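Side-chain contacts in Blr6230 protein (Bradyrhizobium diazoefficiens USDA 110, PDB 5NGG), which probably hydrolyses beta-lactam antibiotics as a zinc-dependent metallo-beta-lactamase of subclass B3: residues I47-T52 and A56-K61; G134-D139 and E143-P148; D221-T226 and E278-Q283; E185-D190 and D194-F199; L207-L210 and P214-A217. All blocks are in the same frame, centred on the assembly; numbering follows the deposited sequence.

Contact 1 (I47-T52 and A56-K61); sequences IYYVGT and AVYVIK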
# COMPACT_ATOMS: atom_id res chain seq x y z
N ILE A 47 11.19 -10.12 -3.46
CA ILE A 47 10.18 -9.08 -3.67
C ILE A 47 10.27 -8.59 -5.12
O ILE A 47 11.33 -8.12 -5.55
CB ILE A 47 10.33 -7.89 -2.71
CG1 ILE A 47 10.25 -8.33 -1.25
CG2 ILE A 47 9.28 -6.83 -3.03
CD1 ILE A 47 10.59 -7.25 -0.25
N TYR A 48 9.13 -8.68 -5.82
CA TYR A 48 9.05 -8.34 -7.24
C TYR A 48 7.98 -7.26 -7.42
O TYR A 48 6.88 -7.36 -6.85
CB TYR A 48 8.66 -9.56 -8.09
CG TYR A 48 9.67 -10.69 -8.02
CD1 TYR A 48 9.75 -11.52 -6.91
CD2 TYR A 48 10.57 -10.91 -9.07
CE1 TYR A 48 10.70 -12.53 -6.82
CE2 TYR A 48 11.52 -11.93 -8.99
CZ TYR A 48 11.57 -12.73 -7.87
OH TYR A 48 12.52 -13.73 -7.79
N TYR A 49 8.28 -6.24 -8.22
CA TYR A 49 7.33 -5.17 -8.55
C TYR A 49 6.51 -5.59 -9.76
O TYR A 49 7.09 -5.94 -10.79
CB TYR A 49 8.09 -3.87 -8.86
CG TYR A 49 7.20 -2.67 -9.02
CD1 TYR A 49 6.57 -2.39 -10.24
CD2 TYR A 49 6.97 -1.81 -7.97
CE1 TYR A 49 5.72 -1.29 -10.40
CE2 TYR A 49 6.13 -0.70 -8.13
CZ TYR A 49 5.49 -0.44 -9.32
OH TYR A 49 4.68 0.66 -9.38
N VAL A 50 5.18 -5.57 -9.65
CA VAL A 50 4.25 -5.94 -10.73
C VAL A 50 3.14 -4.90 -10.92
O VAL A 50 2.09 -5.18 -11.52
CB VAL A 50 3.65 -7.36 -10.54
CG1 VAL A 50 4.73 -8.42 -10.60
CG2 VAL A 50 2.88 -7.46 -9.24
N GLY A 51 3.35 -3.68 -10.40
CA GLY A 51 2.33 -2.63 -10.47
C GLY A 51 2.36 -1.84 -11.77
O GLY A 51 2.90 -2.26 -12.80
N THR A 52 1.73 -0.67 -11.71
CA THR A 52 1.62 0.24 -12.84
C THR A 52 2.64 1.36 -12.64
O THR A 52 3.42 1.37 -11.68
CB THR A 52 0.19 0.79 -12.96
OG1 THR A 52 -0.03 1.68 -11.87
CG2 THR A 52 -0.86 -0.33 -12.95
N ALA A 56 1.74 0.87 -6.92
CA ALA A 56 2.71 -0.21 -6.65
C ALA A 56 1.99 -1.46 -6.17
O ALA A 56 1.17 -1.41 -5.24
CB ALA A 56 3.69 0.26 -5.60
N VAL A 57 2.34 -2.59 -6.78
CA VAL A 57 1.82 -3.92 -6.44
C VAL A 57 3.05 -4.82 -6.40
O VAL A 57 3.95 -4.63 -7.23
CB VAL A 57 0.79 -4.42 -7.50
CG1 VAL A 57 0.29 -5.82 -7.14
CG2 VAL A 57 -0.36 -3.43 -7.61
N TYR A 58 3.07 -5.79 -5.49
CA TYR A 58 4.24 -6.65 -5.36
C TYR A 58 3.82 -8.11 -5.26
O TYR A 58 2.78 -8.45 -4.73
CB TYR A 58 5.06 -6.30 -4.12
CG TYR A 58 5.34 -4.83 -3.95
CD1 TYR A 58 4.41 -4.00 -3.35
CD2 TYR A 58 6.54 -4.26 -4.38
CE1 TYR A 58 4.64 -2.64 -3.20
CE2 TYR A 58 6.79 -2.91 -4.21
CZ TYR A 58 5.84 -2.10 -3.62
OH TYR A 58 6.10 -0.76 -3.47
N VAL A 59 4.70 -8.97 -5.80
CA VAL A 59 4.70 -10.42 -5.54
C VAL A 59 5.87 -10.73 -4.62
O VAL A 59 7.00 -10.26 -4.82
CB VAL A 59 4.84 -11.25 -6.84
CG1 VAL A 59 5.06 -12.73 -6.55
CG2 VAL A 59 3.60 -11.09 -7.69
N ILE A 60 5.59 -11.52 -3.59
CA ILE A 60 6.63 -12.02 -2.71
C ILE A 60 6.69 -13.54 -2.93
O ILE A 60 5.70 -14.24 -2.73
CB ILE A 60 6.33 -11.68 -1.24
CG1 ILE A 60 6.18 -10.16 -1.03
CG2 ILE A 60 7.45 -12.22 -0.36
CD1 ILE A 60 5.50 -9.79 0.26
N LYS A 61 7.84 -14.02 -3.41
CA LYS A 61 7.99 -15.43 -3.73
C LYS A 61 8.42 -16.20 -2.49
O LYS A 61 9.46 -15.91 -1.92
CB LYS A 61 9.01 -15.58 -4.85
CG LYS A 61 9.15 -17.00 -5.36
CD LYS A 61 10.21 -17.10 -6.45
CE LYS A 61 10.25 -18.47 -7.09
NZ LYS A 61 11.22 -18.53 -8.22
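Val-59 O is met by two groups of the facing strand. The N-H of Tyr-48 reaches it at 2.8 Å (Tyr-48 N to Val-59 O), nearly along the C=O axis, and the CA-H of Ile-47 makes a longer contact. Val-59 N bonds back to Tyr-48 O, so the two residues form an antiparallel hydrogen-bonded pair. Further on, Val-50 N points almost straight at Val-57 O, 2.9 Å between N and O and 175° at the hydrogen. Val-57 N is buried and has no partner in the model.

The rings of Tyr-49 and Tyr-58 form an offset edge-to-face pair, with centroids 5.8 Å apart and planes at 88°. Tyr-49 supplies the edge and Tyr-58 the face. With CG of Tyr-49 anti to its backbone N (chi1 -172°), the ring passes beside Ala-56, and Tyr-49 CE2 lies 3.6 Å from Ala-56 CB. Tyr-49 OH donates to Thr-52 O at 2.7 Å, in the plane of the ring. Tyr-58 OH bonds to Gly-240 O and Tyr-246 OH. Val-50 CG2 touches Val-57 CG1 at 3.7 Å, the two side chains crossing at about a right angle.

Strands 47-49 and 58-62 make a hairpin between strands 41-44 and 65-69 of the larger sheet. Val-50, Val-57 and Val-59 pack on helix 77-86. Ile-47 and Ile-60 meet strand 182-190 of the second sheet, as in the alpha-beta/beta-alpha sandwich of this family.

Contact 2 (G134-D139 and E143-P148); sequences GYYPGD and EDLAFP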
# COMPACT_ATOMS: atom_id res chain seq x y z
N GLY A 134 -16.98 -2.44 0.25
CA GLY A 134 -16.58 -1.87 -1.04
C GLY A 134 -16.84 -0.38 -1.19
O GLY A 134 -17.21 0.06 -2.28
N TYR A 135 -16.64 0.39 -0.12
CA TYR A 135 -16.96 1.82 -0.10
C TYR A 135 -15.84 2.64 0.54
O TYR A 135 -15.01 2.10 1.27
CB TYR A 135 -18.32 2.09 0.63
CG TYR A 135 -18.26 1.73 2.12
CD1 TYR A 135 -17.71 2.61 3.05
CD2 TYR A 135 -18.71 0.51 2.58
CE1 TYR A 135 -17.65 2.28 4.40
CE2 TYR A 135 -18.66 0.17 3.92
CZ TYR A 135 -18.12 1.05 4.84
OH TYR A 135 -18.06 0.70 6.18
N TYR A 136 -15.86 3.95 0.28
CA TYR A 136 -14.92 4.91 0.85
C TYR A 136 -15.47 5.44 2.18
O TYR A 136 -16.60 5.93 2.20
CB TYR A 136 -14.67 6.07 -0.14
CG TYR A 136 -13.43 6.85 0.22
CD1 TYR A 136 -13.43 7.83 1.22
CD2 TYR A 136 -12.21 6.57 -0.39
CE1 TYR A 136 -12.28 8.49 1.59
CE2 TYR A 136 -11.05 7.24 -0.02
CZ TYR A 136 -11.08 8.20 0.97
OH TYR A 136 -9.91 8.83 1.31
N PRO A 137 -14.68 5.37 3.27
CA PRO A 137 -15.17 5.81 4.58
C PRO A 137 -15.55 7.28 4.58
O PRO A 137 -14.81 8.11 4.05
CB PRO A 137 -13.98 5.56 5.50
CG PRO A 137 -12.78 5.65 4.60
CD PRO A 137 -13.23 5.05 3.29
N GLY A 138 -16.70 7.61 5.18
CA GLY A 138 -17.20 8.99 5.20
C GLY A 138 -17.70 9.52 3.87
O GLY A 138 -18.07 10.69 3.78
N ASP A 139 -17.71 8.68 2.82
CA ASP A 139 -18.25 9.07 1.51
C ASP A 139 -18.82 7.81 0.86
O ASP A 139 -18.53 7.48 -0.29
CB ASP A 139 -17.14 9.71 0.66
CG ASP A 139 -17.67 10.44 -0.57
OD1 ASP A 139 -18.89 10.67 -0.66
OD2 ASP A 139 -16.83 10.80 -1.44
N GLU A 143 -20.11 6.33 -5.78
CA GLU A 143 -19.85 5.17 -6.62
C GLU A 143 -18.51 5.21 -7.34
O GLU A 143 -17.97 4.16 -7.67
CB GLU A 143 -20.98 5.00 -7.64
CG GLU A 143 -22.32 4.61 -7.03
CD GLU A 143 -22.41 3.16 -6.56
OE1 GLU A 143 -21.41 2.41 -6.64
OE2 GLU A 143 -23.51 2.77 -6.12
N ASP A 144 -17.94 6.38 -7.58
CA ASP A 144 -16.66 6.37 -8.28
C ASP A 144 -15.47 6.02 -7.34
O ASP A 144 -14.34 5.89 -7.81
CB ASP A 144 -16.47 7.66 -9.07
CG ASP A 144 -17.47 7.77 -10.22
OD1 ASP A 144 -17.33 7.03 -11.22
OD2 ASP A 144 -18.40 8.59 -10.13
N LEU A 145 -15.75 5.87 -6.04
CA LEU A 145 -14.75 5.36 -5.09
C LEU A 145 -15.07 3.95 -4.59
O LEU A 145 -14.36 3.39 -3.75
CB LEU A 145 -14.59 6.35 -3.94
CG LEU A 145 -14.18 7.78 -4.31
CD1 LEU A 145 -14.18 8.66 -3.08
CD2 LEU A 145 -12.80 7.80 -4.97
N ALA A 146 -16.12 3.35 -5.14
CA ALA A 146 -16.48 1.99 -4.78
C ALA A 146 -15.58 0.97 -5.46
O ALA A 146 -14.91 1.24 -6.45
CB ALA A 146 -17.94 1.74 -5.15
N PHE A 147 -15.58 -0.23 -4.90
CA PHE A 147 -14.83 -1.36 -5.48
C PHE A 147 -15.54 -2.66 -5.17
O PHE A 147 -16.38 -2.69 -4.28
CB PHE A 147 -13.38 -1.37 -4.98
CG PHE A 147 -13.23 -1.47 -3.49
CD1 PHE A 147 -13.15 -2.71 -2.84
CD2 PHE A 147 -13.15 -0.31 -2.72
CE1 PHE A 147 -13.00 -2.78 -1.47
CE2 PHE A 147 -12.98 -0.38 -1.35
CZ PHE A 147 -12.90 -1.62 -0.72
N PRO A 148 -15.18 -3.75 -5.85
CA PRO A 148 -15.89 -5.02 -5.57
C PRO A 148 -15.60 -5.54 -4.16
O PRO A 148 -14.46 -5.72 -3.79
CB PRO A 148 -15.38 -5.96 -6.66
CG PRO A 148 -14.92 -5.06 -7.76
CD PRO A 148 -14.32 -3.88 -7.04
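The face of the Phe-147 ring lies on the backbone of Gly-134. Gly-134 CA sits over the ring centre, 3.7 Å from the centroid and 11° off the ring normal, a CH-pi contact. The first torsion of Phe-147 (chi1 59°) sets CG between its backbone N and carbonyl carbon and so folds the ring back over the glycine. Phe-147 N also donates to Gly-134 O at 3.1 Å, from above the carbonyl plane. Ala-146 flanks the same oxygen: Ala-146 CA is 3.2 Å from Gly-134 O.

The second cluster is centred on Leu-145. Its CB packs on Tyr-136 CB at 3.8 Å. Leu-145 CD1 touches the Tyr-136 ring obliquely and also reaches Asp-139 OD2, 3.8 Å from CD1 to OD2.

Gly-134 is the first residue past helix 128-133 and leaves helical geometry with a positive phi of 69°. The chain then runs into a type II beta turn, Tyr-136 to Asp-139, closed by Asp-139 N to Tyr-136 O at 3.0 Å. This turn brings Asp-139 back beside Leu-145. Asn-142 ND2 holds Asp-139 OD2.

Helix 104-107 covers Leu-145 and Phe-147 through Leu-104, and Phe-26 of helix 23-30 also packs on Leu-145. The Tyr-136 ring stacks on His-103, a zinc ligand, so it belongs to the second shell of the metal site. Tyr-136 OH is hydrogen-bonded to Asn-208 OD1.

Contact 3 (D221-T226 and E278-Q283); sequences DDYRAT and EDFDKQ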
# COMPACT_ATOMS: atom_id res chain seq x y z
N ASP A 221 -5.45 12.27 15.28
CA ASP A 221 -4.58 11.58 16.23
C ASP A 221 -3.87 10.40 15.59
O ASP A 221 -2.67 10.20 15.84
CB ASP A 221 -5.37 11.15 17.47
CG ASP A 221 -5.73 12.30 18.39
OD1 ASP A 221 -4.88 13.16 18.63
OD2 ASP A 221 -6.87 12.30 18.88
N ASP A 222 -4.59 9.63 14.77
CA ASP A 222 -3.99 8.50 14.07
C ASP A 222 -2.80 8.94 13.18
O ASP A 222 -1.71 8.35 13.24
CB ASP A 222 -5.05 7.72 13.29
CG ASP A 222 -5.94 6.84 14.16
OD1 ASP A 222 -5.66 6.60 15.37
OD2 ASP A 222 -6.91 6.30 13.57
N TYR A 223 -3.01 9.95 12.34
CA TYR A 223 -1.93 10.44 11.46
C TYR A 223 -0.69 10.81 12.24
O TYR A 223 0.43 10.46 11.91
CB TYR A 223 -2.38 11.64 10.66
CG TYR A 223 -3.06 11.36 9.32
CD1 TYR A 223 -2.31 11.03 8.18
CD2 TYR A 223 -4.43 11.51 9.17
CE1 TYR A 223 -2.93 10.84 6.96
CE2 TYR A 223 -5.05 11.33 7.94
CZ TYR A 223 -4.30 10.99 6.85
OH TYR A 223 -4.95 10.88 5.64
N ARG A 224 -0.86 11.59 13.30
CA ARG A 224 0.32 12.07 14.06
C ARG A 224 1.01 10.93 14.84
O ARG A 224 2.23 10.91 14.95
CB ARG A 224 -0.03 13.28 14.94
CG ARG A 224 -0.27 14.57 14.16
CD ARG A 224 -0.98 15.59 15.03
NE ARG A 224 -1.10 16.93 14.48
CZ ARG A 224 -0.29 17.50 13.58
NH1 ARG A 224 0.75 16.87 13.08
NH2 ARG A 224 -0.53 18.75 13.20
N ALA A 225 0.24 9.95 15.31
CA ALA A 225 0.86 8.74 15.90
C ALA A 225 1.67 7.99 14.83
O ALA A 225 2.80 7.55 15.07
CB ALA A 225 -0.20 7.82 16.50
N THR A 226 1.13 7.91 13.62
CA THR A 226 1.81 7.22 12.53
C THR A 226 3.10 7.90 12.06
O THR A 226 4.11 7.23 11.82
CB THR A 226 0.80 7.00 11.39
OG1 THR A 226 -0.10 5.99 11.84
CG2 THR A 226 1.48 6.57 10.10
N GLU A 278 4.85 17.55 7.49
CA GLU A 278 4.81 18.94 7.08
C GLU A 278 3.61 19.20 6.15
O GLU A 278 2.89 20.18 6.31
CB GLU A 278 6.13 19.32 6.44
CG GLU A 278 7.26 19.37 7.48
CD GLU A 278 8.67 19.41 6.91
OE1 GLU A 278 8.86 19.28 5.68
OE2 GLU A 278 9.60 19.57 7.72
N ASP A 279 3.34 18.29 5.23
CA ASP A 279 2.18 18.45 4.38
C ASP A 279 0.88 18.30 5.20
O ASP A 279 -0.10 19.01 4.92
CB ASP A 279 2.16 17.49 3.19
CG ASP A 279 1.09 17.88 2.18
OD1 ASP A 279 1.15 19.01 1.62
OD2 ASP A 279 0.15 17.09 1.96
N PHE A 280 0.87 17.39 6.17
CA PHE A 280 -0.29 17.22 7.03
C PHE A 280 -0.65 18.54 7.73
O PHE A 280 -1.81 18.97 7.74
CB PHE A 280 -0.04 16.14 8.08
CG PHE A 280 -1.22 15.88 8.95
CD1 PHE A 280 -2.22 14.99 8.55
CD2 PHE A 280 -1.38 16.56 10.16
CE1 PHE A 280 -3.35 14.81 9.33
CE2 PHE A 280 -2.50 16.37 10.93
CZ PHE A 280 -3.48 15.48 10.53
N ASP A 281 0.34 19.20 8.31
CA ASP A 281 0.10 20.47 8.95
C ASP A 281 -0.51 21.50 7.98
O ASP A 281 -1.42 22.26 8.34
CB ASP A 281 1.39 21.05 9.52
CG ASP A 281 1.92 20.29 10.72
OD1 ASP A 281 1.19 19.46 11.30
OD2 ASP A 281 3.09 20.51 11.09
N LYS A 282 0.01 21.55 6.76
CA LYS A 282 -0.54 22.45 5.72
C LYS A 282 -2.01 22.13 5.41
O LYS A 282 -2.86 23.02 5.33
CB LYS A 282 0.29 22.33 4.43
CG LYS A 282 -0.18 23.20 3.26
CD LYS A 282 0.61 22.93 1.99
CE LYS A 282 -0.15 23.36 0.75
NZ LYS A 282 0.49 22.93 -0.52
N GLN A 283 -2.29 20.84 5.20
CA GLN A 283 -3.67 20.44 4.89
C GLN A 283 -4.62 20.66 6.05
O GLN A 283 -5.76 21.07 5.81
CB GLN A 283 -3.75 18.99 4.45
CG GLN A 283 -2.89 18.63 3.24
CD GLN A 283 -3.06 19.60 2.09
OE1 GLN A 283 -4.17 19.99 1.75
NE2 GLN A 283 -1.95 19.97 1.46
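Tyr-223 and Phe-280 stand opposite each other on two nearly antiparallel helices, with their CA atoms 8.3 Å apart. The axes of the two segments run at 160° and come no closer than 11.3 Å. That spacing is wide, and large side chains fill it.

Phe-280 points from helix 268-291 toward helix 219-232. Its CG is anti to the backbone N (chi1 -177°), which directs the ring at the root of the Tyr-223 side chain. Phe-280 CE1 lies over one face of the Tyr-223 ring, 3.5 Å from Tyr-223 CG. The two rings meet obliquely, with planes 40° apart. The other side of the Phe-280 ring is bordered by Arg-224, whose CZ is 3.6 Å from Phe-280 CE2. Here the ring presents an atom to a face of the guanidinium rather than stacking flat on it.

The Arg-224 chain, in the conformer described (a second is deposited), is extended from CG to NE. This carries the guanidinium past the edge of the Phe-280 ring to Asp-281. Asp-281 OD1 lies in the guanidinium plane, 2.7 Å from Arg-224 NH2, and is approached almost end-on.

Tyr-223 OH is held by Thr-204 O. Phe-280 also packs on Phe-227.

The contact thus has an aromatic inner part and a salt bridge at its more exposed side. One carboxylate oxygen takes both guanidinium nitrogens, NH2 strongly and NH1 weakly, while Phe-280 CE2 covers a guanidinium face. Together these probably limit how the guanidinium can turn.

Contact 4 (E185-D190 and D194-F199); sequences EMTVKD and DREVLF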
# COMPACT_ATOMS: atom_id res chain seq x y z
N GLU A 185 6.17 -5.43 7.67
CA GLU A 185 7.63 -5.56 7.78
C GLU A 185 8.08 -6.98 7.45
O GLU A 185 7.46 -7.96 7.87
CB GLU A 185 8.06 -5.20 9.19
CG GLU A 185 9.55 -5.26 9.43
CD GLU A 185 9.95 -4.88 10.85
OE1 GLU A 185 9.06 -4.65 11.72
OE2 GLU A 185 11.18 -4.85 11.09
N MET A 186 9.17 -7.09 6.70
CA MET A 186 9.78 -8.41 6.45
C MET A 186 11.26 -8.28 6.22
O MET A 186 11.76 -7.21 5.88
CB MET A 186 9.14 -9.17 5.28
CG MET A 186 9.33 -8.52 3.92
SD MET A 186 8.71 -9.55 2.56
CE MET A 186 10.03 -10.74 2.43
N THR A 187 11.96 -9.38 6.45
CA THR A 187 13.39 -9.43 6.26
C THR A 187 13.71 -10.05 4.89
O THR A 187 13.10 -11.06 4.48
CB THR A 187 14.03 -10.32 7.34
OG1 THR A 187 13.62 -9.83 8.61
CG2 THR A 187 15.55 -10.34 7.25
N VAL A 188 14.70 -9.46 4.23
CA VAL A 188 15.27 -10.00 2.98
C VAL A 188 16.77 -10.11 3.15
O VAL A 188 17.35 -9.58 4.11
CB VAL A 188 14.93 -9.12 1.73
CG1 VAL A 188 13.43 -9.08 1.51
CG2 VAL A 188 15.51 -7.72 1.85
N LYS A 189 17.41 -10.78 2.19
CA LYS A 189 18.85 -10.83 2.11
C LYS A 189 19.36 -9.86 1.06
O LYS A 189 18.79 -9.74 -0.03
CB LYS A 189 19.32 -12.22 1.70
CG LYS A 189 18.85 -13.35 2.58
CD LYS A 189 19.18 -13.18 4.05
CE LYS A 189 20.66 -13.02 4.30
NZ LYS A 189 20.99 -13.17 5.75
N ASP A 190 20.46 -9.22 1.40
CA ASP A 190 21.29 -8.50 0.46
C ASP A 190 22.68 -9.10 0.62
O ASP A 190 23.38 -8.86 1.63
CB ASP A 190 21.29 -7.03 0.81
CG ASP A 190 22.18 -6.24 -0.08
OD1 ASP A 190 21.97 -6.29 -1.31
OD2 ASP A 190 23.09 -5.57 0.44
N ASP A 194 21.10 -9.49 6.42
CA ASP A 194 19.69 -9.15 6.54
C ASP A 194 19.45 -7.67 6.27
O ASP A 194 20.20 -6.82 6.73
CB ASP A 194 19.20 -9.43 7.97
CG ASP A 194 19.02 -10.91 8.30
OD1 ASP A 194 19.19 -11.79 7.44
OD2 ASP A 194 18.67 -11.15 9.48
N ARG A 195 18.34 -7.38 5.61
CA ARG A 195 17.83 -6.02 5.49
C ARG A 195 16.33 -6.04 5.77
O ARG A 195 15.61 -6.95 5.34
CB ARG A 195 18.08 -5.48 4.09
CG ARG A 195 19.54 -5.26 3.74
CD ARG A 195 20.09 -4.08 4.50
NE ARG A 195 21.48 -3.79 4.19
CZ ARG A 195 22.11 -2.68 4.58
NH1 ARG A 195 21.48 -1.75 5.30
NH2 ARG A 195 23.37 -2.49 4.24
N GLU A 196 15.86 -5.05 6.52
CA GLU A 196 14.45 -4.97 6.93
C GLU A 196 13.69 -4.08 5.94
O GLU A 196 14.06 -2.92 5.71
CB GLU A 196 14.34 -4.46 8.36
CG GLU A 196 15.31 -5.18 9.33
CD GLU A 196 15.35 -6.72 9.24
OE1 GLU A 196 14.29 -7.32 9.03
OE2 GLU A 196 16.45 -7.34 9.41
N VAL A 197 12.60 -4.61 5.41
CA VAL A 197 11.74 -3.95 4.43
C VAL A 197 10.44 -3.53 5.12
O VAL A 197 9.89 -4.32 5.89
CB VAL A 197 11.42 -4.91 3.27
CG1 VAL A 197 10.49 -4.25 2.25
CG2 VAL A 197 12.68 -5.43 2.60
N LEU A 198 9.96 -2.32 4.83
CA LEU A 198 8.61 -1.93 5.22
C LEU A 198 7.81 -1.60 4.00
O LEU A 198 8.14 -0.66 3.27
CB LEU A 198 8.60 -0.74 6.18
CG LEU A 198 7.26 -0.45 6.86
CD1 LEU A 198 6.94 -1.52 7.89
CD2 LEU A 198 7.23 0.93 7.47
N PHE A 199 6.70 -2.32 3.80
CA PHE A 199 5.65 -1.89 2.88
C PHE A 199 4.80 -0.89 3.67
O PHE A 199 3.86 -1.27 4.38
CB PHE A 199 4.81 -3.08 2.42
CG PHE A 199 5.58 -4.13 1.67
CD1 PHE A 199 6.20 -5.20 2.33
CD2 PHE A 199 5.65 -4.11 0.28
CE1 PHE A 199 6.86 -6.19 1.61
CE2 PHE A 199 6.32 -5.08 -0.42
CZ PHE A 199 6.93 -6.11 0.25
O HOH W 1 12.38 -7.13 10.87
O HOH W 2 23.47 -5.27 3.07
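Met-186 and Val-197 form one of two hydrogen-bonded pairs in this beta hairpin, part of the second sheet of the metallo-beta-lactamase fold; Val-188 and Arg-195 form the other. Each pair has two backbone bonds. The tightest include Val-197 N to Met-186 O at 2.8 Å.

Apolar contacts lie on the face of Met-186, Val-188 and Val-197. Val-188 CG2 touches Val-197 CG2 at 3.7 Å, their side chains crossing at about a right angle. In the conformer described, Met-186 SD comes to the edge of the Phe-199 ring, 4.0 Å from CE1, a Met-aromatic contact. Leu-239 of strand 237-239 touches Val-197 and Phe-199.

Polar contacts line the face of Glu-185, Thr-187 and Lys-189. Thr-187 OG1 donates to the syn lone pair of Glu-196 OE1 at 2.6 Å. The Glu-196 chain bends at chi2 (-47°) and lies alongside the threonine. Lys-189 curls round so that NZ makes a salt bridge to Asp-194 OD1 at 2.8 Å.

Glu-185 OE1 bonds to His-172 NE2, and His-172 is a zinc ligand. Arg-195 NH1 forms a salt bridge with Asp-236.

Water fills in between charged groups. One molecule links Asp-190 OD2 to Arg-195 NE. Another donates to both carboxylates, at 2.6 Å from Glu-185 OE2 and 2.7 Å from Glu-196 OE1.

Contact 5 (L207-L210 and P214-A217); sequences LNRL and PTYA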
# COMPACT_ATOMS: atom_id res chain seq x y z
N LEU A 207 -7.83 12.42 -0.13
CA LEU A 207 -9.25 12.81 -0.13
C LEU A 207 -9.84 12.90 1.27
O LEU A 207 -11.02 13.21 1.40
CB LEU A 207 -10.08 11.84 -0.98
CG LEU A 207 -9.71 11.76 -2.44
CD1 LEU A 207 -10.63 10.74 -3.09
CD2 LEU A 207 -9.81 13.13 -3.13
N ASN A 208 -9.08 12.59 2.31
CA ASN A 208 -9.67 12.56 3.65
C ASN A 208 -10.02 13.93 4.22
O ASN A 208 -9.32 14.92 3.98
CB ASN A 208 -8.74 11.85 4.62
CG ASN A 208 -8.63 10.37 4.33
OD1 ASN A 208 -9.59 9.73 3.85
ND2 ASN A 208 -7.50 9.78 4.67
N ARG A 209 -11.11 13.96 4.96
CA ARG A 209 -11.53 15.15 5.72
C ARG A 209 -10.99 14.98 7.15
O ARG A 209 -11.24 13.98 7.80
CB ARG A 209 -13.05 15.24 5.73
CG ARG A 209 -13.66 15.40 4.35
CD ARG A 209 -15.14 15.80 4.40
NE ARG A 209 -15.89 14.84 5.21
CZ ARG A 209 -16.39 13.68 4.78
NH1 ARG A 209 -16.38 13.34 3.50
NH2 ARG A 209 -16.97 12.85 5.66
N LEU A 210 -10.27 16.00 7.60
CA LEU A 210 -9.62 15.99 8.91
C LEU A 210 -10.42 16.66 10.02
O LEU A 210 -10.23 16.32 11.20
CB LEU A 210 -8.24 16.66 8.79
CG LEU A 210 -7.29 16.03 7.76
CD1 LEU A 210 -6.03 16.86 7.67
CD2 LEU A 210 -6.97 14.59 8.09
N PRO A 214 -15.12 14.71 10.16
CA PRO A 214 -13.94 13.95 9.78
C PRO A 214 -14.29 12.60 9.14
O PRO A 214 -15.32 11.99 9.46
CB PRO A 214 -13.20 13.77 11.10
CG PRO A 214 -13.66 14.93 11.95
CD PRO A 214 -15.09 15.07 11.59
N THR A 215 -13.44 12.14 8.24
CA THR A 215 -13.64 10.89 7.51
C THR A 215 -13.90 9.71 8.43
O THR A 215 -14.74 8.87 8.13
CB THR A 215 -12.44 10.67 6.57
OG1 THR A 215 -12.53 11.60 5.49
CG2 THR A 215 -12.34 9.26 6.04
N TYR A 216 -13.20 9.68 9.56
CA TYR A 216 -13.55 8.76 10.64
C TYR A 216 -13.09 9.39 11.95
O TYR A 216 -12.22 10.29 11.96
CB TYR A 216 -12.97 7.36 10.41
CG TYR A 216 -11.48 7.22 10.55
CD1 TYR A 216 -10.90 6.97 11.78
CD2 TYR A 216 -10.64 7.34 9.44
CE1 TYR A 216 -9.55 6.84 11.94
CE2 TYR A 216 -9.26 7.21 9.59
CZ TYR A 216 -8.73 6.96 10.85
OH TYR A 216 -7.38 6.80 11.01
N ALA A 217 -13.66 8.91 13.06
CA ALA A 217 -13.36 9.47 14.37
C ALA A 217 -11.94 9.15 14.81
O ALA A 217 -11.55 7.99 14.83
CB ALA A 217 -14.36 8.96 15.41
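Arg-209 and Thr-215 are joined by two hydrogen bonds. Arg-209 N donates to Thr-215 OG1 at 2.8 Å, with 166° at the hydrogen. Thr-215 N donates to Arg-209 O at 2.9 Å, equally straight. The threonine therefore binds both polar backbone atoms of one residue, using its hydroxyl for one and its amide for the other.

Its first torsion allows the hydroxyl bond. At chi1 -73°, OG1 is anti to the carbonyl carbon and turns to Arg-209 N, while the methyl CG2 turns to Asn-208. Thr-215 CG2 meets Asn-208 OD1 at 3.5 Å, the side chains crossing at about a right angle. Pro-214 CA lies 3.3 Å from Arg-209 O, a CA-H...O contact beside the amide bond. The proline ring then packs on the next carbonyl, with Pro-214 CG 3.8 Å from Leu-210 O.

Arg-209 CB lies 3.7 Å from Thr-215 OG1. The chain bends at chi3, and the guanidinium face is turned toward that hydroxyl without touching it; NE bonds to Gln-213 O and NH2 to Gly-138 O. Asn-208 OD1 is taken by Tyr-136 OH and its ND2 binds the backbone O of His-177, a zinc ligand, so Asn-208 probably helps to position this part of the metal site.

Both segments lie in the loop between strand 193-199 and helix 219-232, and Leu-210 packs between that helix and helix 268-291.

In the fold
The five contacts form two groups. Contacts 1 and 4, with centres about 15 Å apart, bring two hairpins together between the sheets: Tyr-58 CD1 meets Phe-199 CE2 at 3.7 Å. Contacts 2, 3 and 5 lie beside the His-101, His-103 and His-177 zinc site; the side chains of Tyr-136, Tyr-223 and Asn-208 are about 6, 8 and 7 Å from a zinc. Contact 5 is the middle member, its centre about 14 Å from that of contact 2 and 12 Å from that of contact 3. In contact 1, the Ala-56 side chain is about 6 Å from that of His-242 and 9 Å from a zinc. Contact 4 adjoins a different zinc, bound by His-172.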